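Local coordinates for protein probable transcriptional regulator (Rhodococcus jostii, PDB 3HIM) that probably binds regulatory DNA as a TetR-family transcription factor, pairing a helix-turn-helix head with a helical C-terminal domain, at residues L46-P50 with G51-P55; F126-I129 with A130-R134. One frame throughout, in Å; residues are numbered along the deposited sequence.

Contact 1 of 2, residues L46-P50 with G51-P55; sequences LDMSP and GAVYP
Ala52 meets one oxygen twice: its N donates to Ser49 O at 2.7 Å, and its CB is crowded to 3.0 Å from that same Ser49 O. The N-H points well at its acceptor (156°), yet the donor stands above the carbonyl plane of Ser49, 48° out of it, as the tight i to i+3 turn through Pro50 and Gly51 dictates. The turn opens residues 52-55, which keep helical backbone angles without regular helical bonds; a further i to i+3 bond, Tyr54 N to Gly51 O, is weak at 3.3 Å. Beside that oxygen, the Ala52 methyl also meets Met48. CB of Met48 lies 3.6 Å from Ala52 CB. SD lies 3.9 Å from Ala52 CB, and the bend at chi3 (-55°) brings only the terminal CE back, to 4.1 Å from Ala52 CB. CE then reaches on to Val53 CG2 at 4.3 Å, a looser apolar touch. Ser49 OG lies 3.8 Å from Ala52 CB. Just upstream, Asp47, with positive phi, is the C-prime residue of a Schellman motif that ends helix 39-45, and the chain there swings into the turn. Behind the contact, helix 16-32 supplies the backing: Met48 rests on Arg20 and Val53 on Ile21, while Arg20 also bonds to Leu46 O. The segment lies within the predicted DNA-binding helix-turn-helix motif. Its chemistry implies a turn fixed inside by one backbone bond and a small methionine-alanine-valine cluster, with Ser49, Pro50, Gly51 and Tyr54 left exposed, consistent with a surface turn of a predicted DNA-binding motif.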
loop_
_atom_site.group_PDB
_atom_site.type_symbol
_atom_site.label_atom_id
_atom_site.label_comp_id
_atom_site.label_asym_id
_atom_site.label_seq_id
_atom_site.Cartn_x
_atom_site.Cartn_y
_atom_site.Cartn_z
ATOM N N LEU B 46 -13.586 -13.271 -22.502
ATOM C CA LEU B 46 -13.438 -12.490 -23.731
ATOM C C LEU B 46 -14.141 -13.172 -24.917
ATOM O O LEU B 46 -13.905 -12.825 -26.073
ATOM C CB LEU B 46 -11.959 -12.249 -24.053
ATOM C CG LEU B 46 -11.154 -11.318 -23.137
ATOM C CD1 LEU B 46 -9.713 -11.277 -23.597
ATOM C CD2 LEU B 46 -11.741 -9.909 -23.086
ATOM N N ASP B 47 -15.003 -14.141 -24.605
ATOM C CA ASP B 47 -15.764 -14.903 -25.603
ATOM C C ASP B 47 -14.887 -15.620 -26.615
ATOM O O ASP B 47 -15.243 -15.719 -27.785
ATOM C CB ASP B 47 -16.774 -14.003 -26.337
ATOM C CG ASP B 47 -17.825 -13.416 -25.402
ATOM O OD1 ASP B 47 -18.548 -14.208 -24.750
ATOM O OD2 ASP B 47 -17.920 -12.164 -25.323
ATOM N N MET B 48 -13.744 -16.115 -26.170
ATOM C CA MET B 48 -12.853 -16.854 -27.055
ATOM C C MET B 48 -12.695 -18.312 -26.620
ATOM O O MET B 48 -13.093 -18.694 -25.507
ATOM C CB MET B 48 -11.483 -16.182 -27.124
ATOM C CG MET B 48 -11.524 -14.766 -27.674
ATOM S SD MET B 48 -9.896 -14.019 -27.707
ATOM C CE MET B 48 -9.385 -14.194 -25.991
ATOM N N SER B 49 -12.124 -19.121 -27.514
ATOM C CA SER B 49 -11.677 -20.463 -27.156
ATOM C C SER B 49 -10.468 -20.339 -26.219
ATOM O O SER B 49 -9.653 -19.420 -26.379
ATOM C CB SER B 49 -11.326 -21.273 -28.407
ATOM O OG SER B 49 -10.366 -20.599 -29.204
ATOM N N PRO B 50 -10.364 -21.242 -25.226
ATOM C CA PRO B 50 -9.268 -21.238 -24.245
ATOM C C PRO B 50 -7.869 -21.163 -24.869
ATOM O O PRO B 50 -6.978 -20.523 -24.308
ATOM C CB PRO B 50 -9.455 -22.570 -23.521
ATOM C CG PRO B 50 -10.920 -22.816 -23.578
ATOM C CD PRO B 50 -11.361 -22.292 -24.924
ATOM N N GLY B 51 -7.687 -21.792 -26.026
ATOM C CA GLY B 51 -6.419 -21.735 -26.738
ATOM C C GLY B 51 -6.154 -20.417 -27.446
ATOM O O GLY B 51 -5.091 -20.237 -28.029
ATOM N N ALA B 52 -7.110 -19.492 -27.404
ATOM C CA ALA B 52 -6.955 -18.198 -28.083
ATOM C C ALA B 52 -5.949 -17.275 -27.377
ATOM O O ALA B 52 -5.433 -16.334 -27.974
ATOM C CB ALA B 52 -8.308 -17.513 -28.230
ATOM N N VAL B 53 -5.679 -17.557 -26.106
ATOM C CA VAL B 53 -4.691 -16.813 -25.326
ATOM C C VAL B 53 -3.286 -17.387 -25.544
ATOM O O VAL B 53 -2.299 -16.649 -25.562
ATOM C CB VAL B 53 -5.048 -16.817 -23.801
ATOM C CG1 VAL B 53 -3.950 -16.147 -22.960
ATOM C CG2 VAL B 53 -6.379 -16.113 -23.560
ATOM N N TYR B 54 -3.215 -18.704 -25.724
ATOM C CA TYR B 54 -1.938 -19.425 -25.818
ATOM C C TYR B 54 -0.913 -18.827 -26.798
ATOM O O TYR B 54 0.272 -18.812 -26.492
ATOM C CB TYR B 54 -2.189 -20.915 -26.103
ATOM C CG TYR B 54 -0.975 -21.815 -25.942
ATOM C CD1 TYR B 54 -0.486 -22.141 -24.679
ATOM C CD2 TYR B 54 -0.336 -22.367 -27.056
ATOM C CE1 TYR B 54 0.622 -22.982 -24.531
ATOM C CE2 TYR B 54 0.763 -23.207 -26.918
ATOM C CZ TYR B 54 1.233 -23.506 -25.655
ATOM O OH TYR B 54 2.320 -24.329 -25.507
ATOM N N PRO B 55 -1.365 -18.326 -27.967
ATOM C CA PRO B 55 -0.440 -17.651 -28.900
ATOM C C PRO B 55 0.265 -16.441 -28.316
ATOM O O PRO B 55 1.368 -16.110 -28.747
ATOM C CB PRO B 55 -1.365 -17.179 -30.023
ATOM C CG PRO B 55 -2.497 -18.145 -29.996
ATOM C CD PRO B 55 -2.710 -18.466 -28.555
#

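Contact 2 of 2, residues F126-I129 with A130-R134; sequences FAII and ADIRR
Ile129 and Arg133, one helical turn apart, make the closest side-chain meeting: CG2 of Ile129 lies 3.8 Å from CD of Arg133, the two side chains crossing at a slant. The aliphatic part of Arg133 also runs over the backbone of the preceding turn, its CD 3.6 Å from Ile129 O. A bend at chi3 (82°) then turns the guanidinium aside from this line. Ile128 and Ile132 form the second pair. They lie side by side and point the same way, CG2 of the first meeting CD1 of the second at 4.1 Å. Ile132 CG1, beside its own backbone N (chi1 -59°), packs over Ile128 O at 3.4 Å. A third, looser touch brings Phe126 CE2 to 4.5 Å from Ala130 CB, the methyl approaching the ring obliquely. What spaces these pairs is the regular i to i+4 backbone bonding of the helix. Arg133 N to Ile129 O, at 2.9 Å, lies in the carbonyl plane and is nearly straight (162°), whereas Asp131 N to Ala127 O is longer at 3.2 Å, its donor above the carbonyl plane. Further on, the hydroxyl of Thr136 bonds to Ile132 O. All of this belongs to the early part of helix 123-149 in the C-terminal domain. Its isoleucine side lies against helix 60-82, where Ile128 meets Tyr65, Ile132 meets Leu69, and Ile129 and Arg133 share His72. Leu118 and Leu121, from the loop before the helix, close over buried Ile129, and Leu118 touches Phe126 and Arg133 too. The Arg133 guanidinium comes near Arg174 of the second subunit, two like charges close together, so this stretch packs on helix 60-82, with only Arg133 within reach of the second subunit.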
loop_
_atom_site.group_PDB
_atom_site.type_symbol
_atom_site.label_atom_id
_atom_site.label_comp_id
_atom_site.label_asym_id
_atom_site.label_seq_id
_atom_site.Cartn_x
_atom_site.Cartn_y
_atom_site.Cartn_z
ATOM N N PHE B 126 11.034 -11.856 -11.894
ATOM C CA PHE B 126 11.161 -11.097 -10.645
ATOM C C PHE B 126 12.359 -10.140 -10.662
ATOM O O PHE B 126 12.216 -8.986 -10.258
ATOM C CB PHE B 126 11.239 -12.008 -9.411
ATOM C CG PHE B 126 11.231 -11.248 -8.118
ATOM C CD1 PHE B 126 10.034 -10.769 -7.590
ATOM C CD2 PHE B 126 12.412 -10.982 -7.442
ATOM C CE1 PHE B 126 10.010 -10.054 -6.383
ATOM C CE2 PHE B 126 12.398 -10.266 -6.211
ATOM C CZ PHE B 126 11.208 -9.809 -5.690
ATOM N N ALA B 127 13.520 -10.605 -11.135
ATOM C CA ALA B 127 14.718 -9.747 -11.171
ATOM C C ALA B 127 14.519 -8.535 -12.088
ATOM O O ALA B 127 15.043 -7.466 -11.814
ATOM C CB ALA B 127 15.946 -10.520 -11.591
ATOM N N ILE B 128 13.757 -8.690 -13.169
ATOM C CA ILE B 128 13.548 -7.569 -14.090
ATOM C C ILE B 128 12.625 -6.512 -13.471
ATOM O O ILE B 128 12.867 -5.306 -13.585
ATOM C CB ILE B 128 12.978 -8.054 -15.434
ATOM C CG1 ILE B 128 14.046 -8.820 -16.230
ATOM C CG2 ILE B 128 12.395 -6.888 -16.262
ATOM C CD1 ILE B 128 13.414 -9.711 -17.359
ATOM N N ILE B 129 11.571 -6.980 -12.812
ATOM C CA ILE B 129 10.613 -6.091 -12.175
ATOM C C ILE B 129 11.274 -5.326 -11.025
ATOM O O ILE B 129 11.071 -4.119 -10.878
ATOM C CB ILE B 129 9.361 -6.871 -11.686
ATOM C CG1 ILE B 129 8.591 -7.455 -12.891
ATOM C CG2 ILE B 129 8.472 -5.987 -10.806
ATOM C CD1 ILE B 129 8.068 -6.433 -13.966
ATOM N N ALA B 130 12.067 -6.026 -10.218
ATOM C CA ALA B 130 12.727 -5.396 -9.065
ATOM C C ALA B 130 13.662 -4.305 -9.567
ATOM O O ALA B 130 13.751 -3.228 -8.974
ATOM C CB ALA B 130 13.494 -6.439 -8.219
ATOM N N ASP B 131 14.329 -4.574 -10.687
ATOM C CA ASP B 131 15.201 -3.578 -11.279
ATOM C C ASP B 131 14.441 -2.322 -11.700
ATOM O O ASP B 131 14.910 -1.220 -11.448
ATOM C CB ASP B 131 15.974 -4.139 -12.455
ATOM C CG ASP B 131 16.964 -3.151 -12.992
ATOM O OD1 ASP B 131 17.810 -2.689 -12.201
ATOM O OD2 ASP B 131 16.899 -2.815 -14.187
ATOM N N ILE B 132 13.271 -2.488 -12.320
ATOM C CA ILE B 132 12.415 -1.337 -12.668
ATOM C C ILE B 132 11.938 -0.571 -11.421
ATOM O O ILE B 132 11.890 0.661 -11.431
ATOM C CB ILE B 132 11.214 -1.738 -13.549
ATOM C CG1 ILE B 132 11.725 -2.377 -14.847
ATOM C CG2 ILE B 132 10.334 -0.506 -13.867
ATOM C CD1 ILE B 132 10.698 -3.173 -15.606
ATOM N N ARG B 133 11.597 -1.299 -10.362
ATOM C CA ARG B 133 11.234 -0.675 -9.097
ATOM C C ARG B 133 12.383 0.130 -8.516
ATOM O O ARG B 133 12.165 1.240 -8.043
ATOM C CB ARG B 133 10.750 -1.707 -8.085
ATOM C CG ARG B 133 9.375 -2.202 -8.397
ATOM C CD ARG B 133 9.149 -3.611 -7.871
ATOM N NE ARG B 133 8.795 -3.616 -6.454
ATOM C CZ ARG B 133 7.558 -3.465 -5.981
ATOM N NH1 ARG B 133 6.527 -3.281 -6.804
ATOM N NH2 ARG B 133 7.351 -3.486 -4.671
ATOM N N ARG B 134 13.600 -0.413 -8.553
ATOM C CA ARG B 134 14.759 0.346 -8.080
ATOM C C ARG B 134 14.914 1.654 -8.881
ATOM O O ARG B 134 15.173 2.722 -8.298
ATOM C CB ARG B 134 16.041 -0.499 -8.133
#

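How the contacts relate
Contact 1 comes first along the chain, in the loop between helices 39-45 and 60-82, and contact 2 follows on helix 123-149. Their centres are 29 Å apart and their nearest atoms about 18 Å, so they do not touch. Contact 1 lies in the probable DNA-binding region, contact 2 in the TetR-like C-terminal domain. Helix 60-82, which begins shortly after contact 1, is the element against which the isoleucines of contact 2 pack, and so forms a structural connection between the two regions. In TetR relatives such a connecting helix carries changes from the ligand-binding domain to the DNA-binding head; a similar role here is plausible.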